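PDB 7F3H: bifunctional cytochrome P450/NADPH--P450 reductase from Deinococcus aerius, which hydroxylates organic substrates at a haem iron, probably with electrons passed from NADPH by the reductase part of the same polypeptide. Local coordinates for residues Arg299-Asp304 with Ile422-Ala427; Gly132-Thr137 with Leu451-Arg456; Gly118-Met123 with Ala415-Leu420. One frame throughout, in Å; residues are numbered along the deposited sequence.

Interaction 1 of 3, residues Arg299-Asp304 with Ile422-Ala427; sequences RLLPGD and ILQKFA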
loop_
_atom_site.group_PDB
_atom_site.type_symbol
_atom_site.label_atom_id
_atom_site.label_comp_id
_atom_site.label_asym_id
_atom_site.label_seq_id
_atom_site.Cartn_x
_atom_site.Cartn_y
_atom_site.Cartn_z
ATOM N N ARG A 299 -1.293 -28.702 -5.218
ATOM C CA ARG A 299 0.014 -29.307 -5.427
ATOM C C ARG A 299 0.868 -29.187 -4.173
ATOM O O ARG A 299 1.475 -30.168 -3.732
ATOM C CB ARG A 299 0.682 -28.627 -6.613
ATOM C CG ARG A 299 1.958 -29.234 -7.066
ATOM C CD ARG A 299 2.273 -28.806 -8.497
ATOM N NE ARG A 299 2.174 -27.369 -8.770
ATOM C CZ ARG A 299 1.221 -26.819 -9.536
ATOM N NH1 ARG A 299 0.274 -27.588 -10.089
ATOM N NH2 ARG A 299 1.218 -25.501 -9.762
ATOM N N LEU A 300 0.868 -28.015 -3.544
ATOM C CA LEU A 300 1.790 -27.768 -2.448
ATOM C C LEU A 300 1.216 -28.072 -1.072
ATOM O O LEU A 300 1.988 -28.358 -0.154
ATOM C CB LEU A 300 2.243 -26.318 -2.474
ATOM C CG LEU A 300 3.195 -26.005 -3.606
ATOM C CD1 LEU A 300 3.331 -24.487 -3.693
ATOM C CD2 LEU A 300 4.526 -26.679 -3.315
ATOM N N LEU A 301 -0.101 -27.953 -0.875
ATOM C CA LEU A 301 -0.732 -28.185 0.427
ATOM C C LEU A 301 -1.888 -29.166 0.346
ATOM O O LEU A 301 -3.052 -28.781 0.533
ATOM C CB LEU A 301 -1.238 -26.878 1.029
ATOM C CG LEU A 301 -0.208 -25.834 1.456
ATOM C CD1 LEU A 301 -0.975 -24.616 1.958
ATOM C CD2 LEU A 301 0.775 -26.369 2.520
ATOM N N PRO A 302 -1.620 -30.441 0.095
ATOM C CA PRO A 302 -2.724 -31.412 0.086
ATOM C C PRO A 302 -3.312 -31.557 1.484
ATOM O O PRO A 302 -2.643 -31.309 2.494
ATOM C CB PRO A 302 -2.063 -32.711 -0.389
ATOM C CG PRO A 302 -0.588 -32.548 -0.025
ATOM C CD PRO A 302 -0.295 -31.074 -0.091
ATOM N N GLY A 303 -4.585 -31.968 1.524
ATOM C CA GLY A 303 -5.304 -32.113 2.775
ATOM C C GLY A 303 -5.236 -30.833 3.566
ATOM O O GLY A 303 -5.318 -29.730 3.011
ATOM N N ASP A 304 -5.054 -30.962 4.879
ATOM C CA ASP A 304 -5.055 -29.788 5.737
ATOM C C ASP A 304 -3.638 -29.418 6.135
ATOM O O ASP A 304 -3.431 -28.715 7.130
ATOM C CB ASP A 304 -5.930 -30.022 6.973
ATOM C CG ASP A 304 -5.500 -31.236 7.785
ATOM O OD1 ASP A 304 -4.479 -31.867 7.424
ATOM O OD2 ASP A 304 -6.166 -31.557 8.800
ATOM N N ILE A 422 -6.349 -19.289 2.105
ATOM C CA ILE A 422 -7.738 -19.064 1.703
ATOM C C ILE A 422 -8.139 -20.040 0.609
ATOM O O ILE A 422 -9.189 -20.691 0.682
ATOM C CB ILE A 422 -7.925 -17.602 1.256
ATOM C CG1 ILE A 422 -7.964 -16.701 2.488
ATOM C CG2 ILE A 422 -9.208 -17.409 0.374
ATOM C CD1 ILE A 422 -7.868 -15.245 2.147
ATOM N N LEU A 423 -7.297 -20.165 -0.420
ATOM C CA LEU A 423 -7.646 -21.018 -1.540
ATOM C C LEU A 423 -7.501 -22.480 -1.161
ATOM O O LEU A 423 -8.208 -23.331 -1.717
ATOM C CB LEU A 423 -6.802 -20.662 -2.763
ATOM C CG LEU A 423 -7.006 -19.274 -3.412
ATOM C CD1 LEU A 423 -6.149 -19.171 -4.652
ATOM C CD2 LEU A 423 -8.458 -18.950 -3.768
ATOM N N GLN A 424 -6.656 -22.784 -0.169
ATOM C CA GLN A 424 -6.643 -24.140 0.357
ATOM C C GLN A 424 -8.007 -24.522 0.919
ATOM O O GLN A 424 -8.536 -25.595 0.607
ATOM C CB GLN A 424 -5.553 -24.297 1.419
ATOM C CG GLN A 424 -5.418 -25.769 1.856
ATOM C CD GLN A 424 -4.652 -25.971 3.149
ATOM O OE1 GLN A 424 -4.371 -25.030 3.917
ATOM N NE2 GLN A 424 -4.289 -27.213 3.392
ATOM N N LYS A 425 -8.609 -23.638 1.727
ATOM C CA LYS A 425 -9.852 -24.025 2.404
ATOM C C LYS A 425 -11.113 -23.758 1.585
ATOM O O LYS A 425 -12.059 -24.537 1.642
ATOM C CB LYS A 425 -9.977 -23.312 3.750
ATOM C CG LYS A 425 -10.728 -24.088 4.824
ATOM C CD LYS A 425 -9.750 -25.013 5.528
ATOM C CE LYS A 425 -10.343 -25.641 6.797
ATOM N NZ LYS A 425 -11.658 -26.347 6.711
ATOM N N PHE A 426 -11.164 -22.671 0.829
ATOM C CA PHE A 426 -12.457 -22.093 0.452
ATOM C C PHE A 426 -12.690 -22.097 -1.051
ATOM O O PHE A 426 -11.796 -21.745 -1.832
ATOM C CB PHE A 426 -12.556 -20.678 1.029
ATOM C CG PHE A 426 -12.628 -20.674 2.533
ATOM C CD1 PHE A 426 -13.512 -21.531 3.194
ATOM C CD2 PHE A 426 -11.793 -19.862 3.290
ATOM C CE1 PHE A 426 -13.579 -21.552 4.583
ATOM C CE2 PHE A 426 -11.860 -19.865 4.675
ATOM C CZ PHE A 426 -12.751 -20.715 5.326
ATOM N N ALA A 427 -13.894 -22.520 -1.436
ATOM C CA ALA A 427 -14.498 -22.199 -2.723
ATOM C C ALA A 427 -15.083 -20.790 -2.658
ATOM O O ALA A 427 -15.966 -20.519 -1.833
ATOM C CB ALA A 427 -15.594 -23.201 -3.065
#
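Gln424, at the C-terminal end of helix 408-425, reaches into the turn that follows helix 287-300 and meets Leu301 and Gly303. Its CG stands anti to the backbone N (chi1 -173°), and the chain beyond is extended, which carries the amide into the turn. Gln424 CG passes 4.1 Å from Leu301 O. Gln424 CD lies 3.8 Å from Gly303 O. The leucine and glutamine side chains cross at about a right angle. Gln424 OE1 lies 3.9 Å from Leu301 CD1. Gln424 NE2 is 3.9 Å from Leu301 CB. Gln424 NE2 also donates to Gly303 O at 2.7 Å, a short but bent bond with an N-H...O angle of 132°. A second bond runs from NE2 to Ala305 O, so this buried amide nitrogen grips two carbonyls of the turn. Arg461 binds Leu301 O and Gly303 O as well. With an alanine here, Ala305 O would probably lose this donor, Gly303 O would have one fewer, and a gap would be likely to open beside Leu301. In P450 terms, the contact ties the turn after helix J to the end of helix L, where the chain enters the beta-3 sheet.

Interaction 2 of 3, residues Gly132-Thr137 with Leu451-Arg456; sequences GKWERT and LRVRER
Trp134 of helix 113-137 packs on Val453 of strand 450-455, and these two residues bury the most surface here. The Trp134 bond from CA to CB points toward the strand. CG stands beside the backbone N, anti to the carbonyl carbon (chi1 -70°), which brings CE3 to the valine. The two side chains cross at about a right angle. Trp134 CE3, on the six-membered ring, sits 4.0 Å from Val453 CG1. The other valine branch, CG2, is 4.1 Å from Trp134 CB. Both methyls are thus used, one against indole CE3 and one at the root of the side chain. The indole nitrogen is satisfied by Asp147, which also pairs with Lys133. Phe426, on the neighbouring strand, adds to the apolar cluster by touching Val453.

The third element is acidic. Glu135 and Glu455 both extend beyond CG, and Glu135 OE2 comes to 3.6 Å from Glu455 OE1. Their carboxylate planes are 74° apart. Two like charges this close would be unfavourable alone, but Lys425 NZ forms a salt bridge with each of these oxygens. The lysine probably offsets the repulsion, and the trio joins two helices and a strand.

This is the packing of the last turns of P450 helix D against the small antiparallel beta-3 sheet, in which strand 450-455 lies between strands 142-143 and 426-429.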
loop_
_atom_site.group_PDB
_atom_site.type_symbol
_atom_site.label_atom_id
_atom_site.label_comp_id
_atom_site.label_asym_id
_atom_site.label_seq_id
_atom_site.Cartn_x
_atom_site.Cartn_y
_atom_site.Cartn_z
ATOM N N GLY A 132 -10.192 -19.194 10.237
ATOM C CA GLY A 132 -11.127 -19.608 11.276
ATOM C C GLY A 132 -12.435 -18.846 11.223
ATOM O O GLY A 132 -13.514 -19.442 11.226
ATOM N N LYS A 133 -12.354 -17.513 11.122
ATOM C CA LYS A 133 -13.570 -16.716 11.014
ATOM C C LYS A 133 -14.385 -17.136 9.798
ATOM O O LYS A 133 -15.593 -17.374 9.898
ATOM C CB LYS A 133 -13.234 -15.229 10.940
ATOM C CG LYS A 133 -14.480 -14.346 11.034
ATOM C CD LYS A 133 -14.126 -12.861 10.939
ATOM C CE LYS A 133 -15.354 -11.969 10.849
ATOM N NZ LYS A 133 -14.976 -10.594 10.442
ATOM N N TRP A 134 -13.726 -17.304 8.649
ATOM C CA TRP A 134 -14.484 -17.634 7.455
ATOM C C TRP A 134 -15.065 -19.033 7.574
ATOM O O TRP A 134 -16.219 -19.258 7.186
ATOM C CB TRP A 134 -13.607 -17.472 6.218
ATOM C CG TRP A 134 -13.280 -16.037 5.890
ATOM C CD1 TRP A 134 -13.440 -14.940 6.698
ATOM C CD2 TRP A 134 -12.699 -15.546 4.667
ATOM N NE1 TRP A 134 -12.998 -13.796 6.048
ATOM C CE2 TRP A 134 -12.537 -14.145 4.807
ATOM C CE3 TRP A 134 -12.288 -16.157 3.472
ATOM C CZ2 TRP A 134 -11.992 -13.355 3.796
ATOM C CZ3 TRP A 134 -11.747 -15.374 2.477
ATOM C CH2 TRP A 134 -11.606 -13.986 2.639
ATOM N N GLU A 135 -14.340 -19.952 8.242
ATOM C CA GLU A 135 -14.942 -21.258 8.504
ATOM C C GLU A 135 -16.223 -21.080 9.293
ATOM O O GLU A 135 -17.274 -21.628 8.934
ATOM C CB GLU A 135 -13.995 -22.176 9.271
ATOM C CG GLU A 135 -13.212 -23.172 8.466
ATOM C CD GLU A 135 -12.219 -23.978 9.332
ATOM O OE1 GLU A 135 -11.613 -23.418 10.286
ATOM O OE2 GLU A 135 -12.102 -25.203 9.098
ATOM N N ARG A 136 -16.159 -20.247 10.337
ATOM C CA ARG A 136 -17.262 -20.069 11.267
ATOM C C ARG A 136 -18.481 -19.457 10.611
ATOM O O ARG A 136 -19.587 -19.654 11.118
ATOM C CB ARG A 136 -16.827 -19.156 12.422
ATOM C CG ARG A 136 -15.936 -19.824 13.453
ATOM C CD ARG A 136 -15.621 -18.912 14.649
ATOM N NE ARG A 136 -14.318 -18.250 14.561
ATOM C CZ ARG A 136 -14.183 -16.930 14.536
ATOM N NH1 ARG A 136 -15.277 -16.173 14.581
ATOM N NH2 ARG A 136 -12.977 -16.369 14.471
ATOM N N THR A 137 -18.322 -18.736 9.482
ATOM C CA THR A 137 -19.443 -17.948 8.974
ATOM C C THR A 137 -19.835 -18.309 7.545
ATOM O O THR A 137 -20.539 -17.529 6.895
ATOM C CB THR A 137 -19.159 -16.448 9.106
ATOM O OG1 THR A 137 -17.957 -16.110 8.415
ATOM C CG2 THR A 137 -19.008 -16.054 10.580
ATOM N N LEU A 451 -18.208 -11.342 -0.772
ATOM C CA LEU A 451 -18.251 -12.654 -1.401
ATOM C C LEU A 451 -18.737 -13.678 -0.385
ATOM O O LEU A 451 -18.968 -13.354 0.786
ATOM C CB LEU A 451 -16.883 -13.062 -1.983
ATOM C CG LEU A 451 -15.622 -13.063 -1.122
ATOM C CD1 LEU A 451 -15.562 -14.310 -0.231
ATOM C CD2 LEU A 451 -14.402 -12.970 -2.025
ATOM N N ARG A 452 -18.950 -14.913 -0.860
ATOM C CA ARG A 452 -19.290 -16.046 -0.009
ATOM C C ARG A 452 -18.296 -17.187 -0.199
ATOM O O ARG A 452 -17.751 -17.381 -1.289
ATOM C CB ARG A 452 -20.710 -16.514 -0.285
ATOM C CG ARG A 452 -21.699 -15.779 0.599
ATOM C CD ARG A 452 -23.125 -15.973 0.137
ATOM N NE ARG A 452 -23.895 -14.789 0.470
ATOM C CZ ARG A 452 -25.139 -14.579 0.079
ATOM N NH1 ARG A 452 -25.775 -15.486 -0.653
ATOM N NH2 ARG A 452 -25.747 -13.453 0.414
ATOM N N VAL A 453 -18.023 -17.935 0.877
ATOM C CA VAL A 453 -17.054 -19.028 0.800
ATOM C C VAL A 453 -17.675 -20.320 1.319
ATOM O O VAL A 453 -18.545 -20.316 2.202
ATOM C CB VAL A 453 -15.736 -18.738 1.562
ATOM C CG1 VAL A 453 -15.000 -17.598 0.926
ATOM C CG2 VAL A 453 -15.972 -18.470 3.031
ATOM N N ARG A 454 -17.209 -21.443 0.757
ATOM C CA ARG A 454 -17.639 -22.751 1.236
ATOM C C ARG A 454 -16.434 -23.684 1.325
ATOM O O ARG A 454 -15.590 -23.712 0.425
ATOM C CB ARG A 454 -18.726 -23.338 0.313
ATOM C CG ARG A 454 -19.417 -24.584 0.852
ATOM C CD ARG A 454 -19.812 -25.592 -0.253
ATOM N NE ARG A 454 -18.777 -25.721 -1.282
ATOM C CZ ARG A 454 -19.022 -26.008 -2.559
ATOM N NH1 ARG A 454 -20.292 -26.101 -2.985
ATOM N NH2 ARG A 454 -17.996 -26.088 -3.427
ATOM N N GLU A 455 -16.355 -24.454 2.414
ATOM C CA GLU A 455 -15.278 -25.435 2.562
ATOM C C GLU A 455 -15.139 -26.298 1.307
ATOM O O GLU A 455 -16.116 -26.876 0.827
ATOM C CB GLU A 455 -15.554 -26.326 3.774
ATOM C CG GLU A 455 -14.855 -25.883 5.046
ATOM C CD GLU A 455 -15.253 -26.722 6.261
ATOM O OE1 GLU A 455 -14.356 -27.048 7.067
ATOM O OE2 GLU A 455 -16.459 -27.059 6.405
ATOM N N ARG A 456 -13.919 -26.385 0.781
ATOM C CA ARG A 456 -13.663 -27.307 -0.313
ATOM C C ARG A 456 -13.746 -28.747 0.183
ATOM O O ARG A 456 -13.160 -29.104 1.213
ATOM C CB ARG A 456 -12.298 -27.021 -0.938
ATOM C CG ARG A 456 -12.233 -25.667 -1.630
ATOM C CD ARG A 456 -10.834 -25.343 -2.086
ATOM N NE ARG A 456 -10.481 -26.125 -3.266
ATOM C CZ ARG A 456 -9.236 -26.439 -3.629
ATOM N NH1 ARG A 456 -8.194 -26.026 -2.905
ATOM N NH2 ARG A 456 -9.043 -27.163 -4.732
#

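Interaction 3 of 3, residues Gly118-Met123 with Ala415-Leu420; sequences GYFGQM and AKLALL
Leu417 of helix 408-425 packs against Phe120 and Met123 of helix 113-137, and all three residues are buried. The contact across the two segments is wholly apolar.

The aromatic part is between Phe120 and Leu417. Phe120 has CG anti to the backbone N (chi1 177°), which brings ring atom CE1 up to Leu417 of helix 408-425. The ring meets the leucine through one corner. Phe120 CE1 lies 3.9 Å from Leu417 CD2. The same carbon of Phe120, CE1, is 4.0 Å from Leu417 CD1, so both methyls of the leucine bear on a single ring atom. The two side chains cross at about a right angle.

The aliphatic part is between Met123 and Leu417. Here the touching atom is near the backbone: Met123 CB is 3.8 Å from Leu417 CD2. That methyl, Leu417 CD2, also approaches Met123 C at 3.9 Å. Beyond CB the methionine chain leads off from Leu417. The Met123 side chain and the haem are about 7 Å apart at their nearest atoms. Met123 also touches Thr155 of helix 144-161. Pro307, from a loop, packs on Leu417.

Backbone bonds hold each helix in shape behind these side chains. Met123 N donates to Tyr119 O at 3.0 Å, although helix 113-137 is kinked in this region. In the other helix Leu420 N donates to Lys416 O at 2.9 Å.

Helices 113-137 and 408-425 correspond to helices D and L of the P450 fold. Together with helices 144-161 and 254-285 they make up a four-helix bundle. The contact is therefore the D-L interface of the bundle that forms the conserved core of cytochromes P450.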
loop_
_atom_site.group_PDB
_atom_site.type_symbol
_atom_site.label_atom_id
_atom_site.label_comp_id
_atom_site.label_asym_id
_atom_site.label_seq_id
_atom_site.Cartn_x
_atom_site.Cartn_y
_atom_site.Cartn_z
ATOM N N GLY A 118 11.762 -15.138 9.794
ATOM C CA GLY A 118 11.587 -14.777 11.193
ATOM C C GLY A 118 10.179 -14.342 11.559
ATOM O O GLY A 118 9.829 -14.332 12.746
ATOM N N TYR A 119 9.410 -13.869 10.579
ATOM C CA TYR A 119 8.067 -13.350 10.772
ATOM C C TYR A 119 6.979 -14.349 10.407
ATOM O O TYR A 119 5.815 -14.126 10.763
ATOM C CB TYR A 119 7.878 -12.072 9.944
ATOM C CG TYR A 119 8.897 -10.984 10.224
ATOM C CD1 TYR A 119 9.177 -10.589 11.513
ATOM C CD2 TYR A 119 9.573 -10.366 9.198
ATOM C CE1 TYR A 119 10.097 -9.593 11.775
ATOM C CE2 TYR A 119 10.503 -9.365 9.446
ATOM C CZ TYR A 119 10.767 -8.983 10.733
ATOM O OH TYR A 119 11.685 -7.967 10.978
ATOM N N PHE A 120 7.339 -15.474 9.780
ATOM C CA PHE A 120 6.338 -16.352 9.182
ATOM C C PHE A 120 5.308 -16.829 10.196
ATOM O O PHE A 120 4.089 -16.720 9.965
ATOM C CB PHE A 120 7.015 -17.564 8.556
ATOM C CG PHE A 120 6.047 -18.540 7.982
ATOM C CD1 PHE A 120 5.413 -18.259 6.785
ATOM C CD2 PHE A 120 5.760 -19.714 8.635
ATOM C CE1 PHE A 120 4.499 -19.144 6.230
ATOM C CE2 PHE A 120 4.842 -20.618 8.095
ATOM C CZ PHE A 120 4.203 -20.326 6.887
ATOM N N GLY A 121 5.792 -17.402 11.307
ATOM C CA GLY A 121 4.910 -17.888 12.354
ATOM C C GLY A 121 3.905 -16.853 12.800
ATOM O O GLY A 121 2.774 -17.191 13.181
ATOM N N GLN A 122 4.321 -15.577 12.810
ATOM C CA GLN A 122 3.408 -14.502 13.189
ATOM C C GLN A 122 2.380 -14.255 12.091
ATOM O O GLN A 122 1.170 -14.244 12.351
ATOM C CB GLN A 122 4.199 -13.233 13.508
ATOM C CG GLN A 122 5.309 -13.466 14.543
ATOM C CD GLN A 122 6.573 -12.675 14.237
ATOM O OE1 GLN A 122 6.543 -11.674 13.509
ATOM N NE2 GLN A 122 7.706 -13.152 14.751
ATOM N N MET A 123 2.832 -14.123 10.842
ATOM C CA MET A 123 1.884 -14.002 9.739
ATOM C C MET A 123 0.920 -15.183 9.748
ATOM O O MET A 123 -0.308 -15.019 9.629
ATOM C CB MET A 123 2.623 -13.912 8.407
ATOM C CG MET A 123 3.659 -12.791 8.325
ATOM S SD MET A 123 4.591 -12.991 6.775
ATOM C CE MET A 123 5.112 -11.318 6.409
ATOM N N ALA A 415 0.612 -11.514 1.826
ATOM C CA ALA A 415 -0.431 -11.723 0.814
ATOM C C ALA A 415 -0.332 -13.098 0.155
ATOM O O ALA A 415 -1.350 -13.787 -0.026
ATOM C CB ALA A 415 -0.317 -10.634 -0.244
ATOM N N LYS A 416 0.883 -13.507 -0.242
ATOM C CA LYS A 416 1.066 -14.865 -0.731
ATOM C C LYS A 416 0.473 -15.871 0.253
ATOM O O LYS A 416 -0.316 -16.740 -0.138
ATOM C CB LYS A 416 2.552 -15.143 -0.960
ATOM C CG LYS A 416 3.165 -14.400 -2.108
ATOM C CD LYS A 416 4.645 -14.692 -2.173
ATOM C CE LYS A 416 5.379 -13.546 -2.843
ATOM N NZ LYS A 416 6.753 -13.854 -3.338
ATOM N N LEU A 417 0.810 -15.735 1.547
ATOM C CA LEU A 417 0.379 -16.709 2.556
ATOM C C LEU A 417 -1.129 -16.694 2.764
ATOM O O LEU A 417 -1.766 -17.752 2.898
ATOM C CB LEU A 417 1.076 -16.423 3.880
ATOM C CG LEU A 417 0.590 -17.254 5.055
ATOM C CD1 LEU A 417 0.779 -18.742 4.801
ATOM C CD2 LEU A 417 1.342 -16.825 6.289
ATOM N N ALA A 418 -1.700 -15.499 2.885
ATOM C CA ALA A 418 -3.142 -15.369 3.045
ATOM C C ALA A 418 -3.857 -16.063 1.898
ATOM O O ALA A 418 -4.794 -16.841 2.113
ATOM C CB ALA A 418 -3.538 -13.891 3.123
ATOM N N LEU A 419 -3.414 -15.789 0.667
ATOM C CA LEU A 419 -4.076 -16.354 -0.504
ATOM C C LEU A 419 -3.945 -17.869 -0.520
ATOM O O LEU A 419 -4.915 -18.587 -0.791
ATOM C CB LEU A 419 -3.470 -15.734 -1.770
ATOM C CG LEU A 419 -4.079 -14.379 -2.179
ATOM C CD1 LEU A 419 -3.262 -13.563 -3.226
ATOM C CD2 LEU A 419 -5.506 -14.596 -2.673
ATOM N N LEU A 420 -2.738 -18.364 -0.224
ATOM C CA LEU A 420 -2.483 -19.793 -0.137
ATOM C C LEU A 420 -3.459 -20.473 0.813
ATOM O O LEU A 420 -4.121 -21.455 0.453
ATOM C CB LEU A 420 -1.034 -20.008 0.328
ATOM C CG LEU A 420 -0.540 -21.437 0.538
ATOM C CD1 LEU A 420 -0.674 -22.225 -0.760
ATOM C CD2 LEU A 420 0.874 -21.414 1.033
#

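Interaction 3 is the core contact, with every touching residue buried. Interactions 1 and 2 lie farther from the centre of the chain and are partly buried. Helix 408-425 serves interactions 1 and 3, and helix 113-137 serves 2 and 3. The chemistry changes along these helices: apolar packing in the bundle, then a hydrogen bond from a glutamine amide to a turn carbonyl in interaction 1 and a tryptophan-valine pair with charges in interaction 2. Lys425 and Phe426 join interactions 1 and 2, which meet at neighbouring strands of one sheet. Leu301 links interaction 1 to interaction 3 by packing on Leu420. Interactions 2 and 3 do not touch.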